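Local coordinates for protein alanine racemase (Oenococcus oeni PSU-1, PDB 3HUR) that belongs to the alanine racemase family and joins a TIM-barrel N-terminal domain to a C-terminal domain built largely of beta strands, at residues A167-A172 / S206-W211. Sequence-based numbering, arbitrary orientation.
With SO4 (sulfate ion), chain B.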
# COMPACT_ATOMS: atom_id res chain seq x y z
N ALA A 167 19.71 26.63 -0.78
CA ALA A 167 19.26 25.27 -0.94
C ALA A 167 19.88 24.28 0.02
O ALA A 167 19.25 23.27 0.34
CB ALA A 167 19.52 24.81 -2.34
N THR A 168 21.09 24.50 0.50
CA THR A 168 21.74 23.42 1.21
C THR A 168 21.98 23.74 2.67
O THR A 168 22.80 23.11 3.35
CB THR A 168 23.04 23.01 0.49
OG1 THR A 168 23.90 24.14 0.42
CG2 THR A 168 22.73 22.47 -0.96
N ALA A 169 21.22 24.70 3.19
CA ALA A 169 21.28 24.99 4.61
C ALA A 169 20.75 23.81 5.46
O ALA A 169 21.21 23.62 6.57
CB ALA A 169 20.50 26.28 4.91
N ASP A 170 19.80 23.03 4.91
CA ASP A 170 19.19 21.86 5.60
C ASP A 170 19.87 20.51 5.33
O ASP A 170 19.41 19.47 5.84
CB ASP A 170 17.70 21.73 5.24
CG ASP A 170 17.45 21.30 3.77
OD1 ASP A 170 18.40 21.27 2.95
OD2 ASP A 170 16.27 21.00 3.43
N GLU A 171 20.91 20.53 4.49
CA GLU A 171 21.75 19.36 4.25
C GLU A 171 23.02 19.45 5.10
O GLU A 171 23.45 20.54 5.50
CB GLU A 171 22.09 19.26 2.76
CG GLU A 171 20.88 18.91 1.89
CD GLU A 171 21.17 18.99 0.39
OE1 GLU A 171 22.35 18.81 0.00
OE2 GLU A 171 20.21 19.21 -0.40
N ALA A 172 23.61 18.29 5.40
CA ALA A 172 24.87 18.16 6.17
C ALA A 172 26.06 17.84 5.25
O ALA A 172 25.88 17.20 4.20
CB ALA A 172 24.73 17.05 7.22
N SER A 206 13.98 28.45 6.65
CA SER A 206 13.92 27.84 7.99
C SER A 206 15.28 27.36 8.43
O SER A 206 15.68 27.50 9.58
CB SER A 206 12.94 26.65 8.02
OG SER A 206 11.57 27.03 8.17
N ALA A 207 15.95 26.71 7.50
CA ALA A 207 17.20 26.03 7.78
C ALA A 207 18.32 27.10 8.04
O ALA A 207 19.10 26.99 9.00
CB ALA A 207 17.54 25.10 6.58
N THR A 208 18.32 28.15 7.22
CA THR A 208 19.19 29.25 7.41
C THR A 208 18.93 29.84 8.77
O THR A 208 19.88 30.09 9.54
CB THR A 208 19.02 30.30 6.33
OG1 THR A 208 19.00 29.67 5.04
CG2 THR A 208 20.20 31.27 6.34
N CYS A 209 17.68 30.03 9.14
CA CYS A 209 17.39 30.59 10.46
C CYS A 209 17.93 29.70 11.58
O CYS A 209 18.49 30.19 12.58
CB CYS A 209 15.88 30.82 10.67
SG CYS A 209 15.16 32.17 9.69
N ILE A 210 17.76 28.39 11.43
CA ILE A 210 18.07 27.50 12.56
C ILE A 210 19.59 27.38 12.75
O ILE A 210 20.10 27.79 13.77
CB ILE A 210 17.47 26.09 12.42
CG1 ILE A 210 15.93 26.14 12.45
CG2 ILE A 210 18.02 25.16 13.53
CD1 ILE A 210 15.29 24.89 12.00
N TRP A 211 20.27 26.85 11.74
CA TRP A 211 21.69 26.49 11.82
C TRP A 211 22.74 27.55 11.37
O TRP A 211 23.90 27.24 11.36
CB TRP A 211 21.94 25.17 11.08
CG TRP A 211 21.25 24.02 11.75
CD1 TRP A 211 21.61 23.41 12.93
CD2 TRP A 211 20.03 23.40 11.34
NE1 TRP A 211 20.69 22.42 13.25
CE2 TRP A 211 19.70 22.41 12.30
CE3 TRP A 211 19.18 23.59 10.24
CZ2 TRP A 211 18.59 21.60 12.18
CZ3 TRP A 211 18.07 22.79 10.13
CH2 TRP A 211 17.78 21.80 11.10
S SO4 B . 11.21 26.74 4.33
O1 SO4 B . 10.45 25.53 4.52
O2 SO4 B . 12.52 26.51 3.78
O3 SO4 B . 10.56 27.52 3.31
O4 SO4 B . 11.29 27.30 5.67
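In this TIM-barrel domain the indole of Trp211, on helix 206-211, meets loop 167-172 obliquely: Ala169 O comes up to CE3 of Trp211 at 4.2 Å, a contact that is neither a stack nor a bond. Ile210 CG2, from the same helix, covers one face of the ring, 3.4 Å from its plane and centred on it. The ring nitrogen is turned to another partner, the carbonyl oxygen of Lys240. Two connections of the barrel pack together here: loop 167-172, which leads from strand 157-163 into helix 174-191, rests on the short helix that follows strand 201-202. The case illustrates how alanines on both sides let a loop lie close against a helix, the CA atoms of Asp170 and Ala207 coming within 5.1 Å. The methyl of Ala207 fills the angle between two loop residues, its CB making an apolar contact with Ala169 CB at 3.6 Å and lying 3.5 Å from Asp170 N. Asp170 CB packs against the same Ala207 methyl, while its CG lies between its own backbone N and carbonyl carbon (chi1 70°), which carries the carboxylate away from the helix. Ala169 CB also reaches Thr208, whose OG1 stands 3.7 Å off and is hydrogen-bonded to Asn205 OD1. At the helix start a sulfate ion, probably carried in from the crystallisation medium, is bound by Gln227 N. The modelled approach of Ser206 OG to sulfate O4 is too short and too bent to be trusted; Ser206 N adds a weak, bent bond to that same O4, 3.1 Å long with an angle of 134° at the hydrogen.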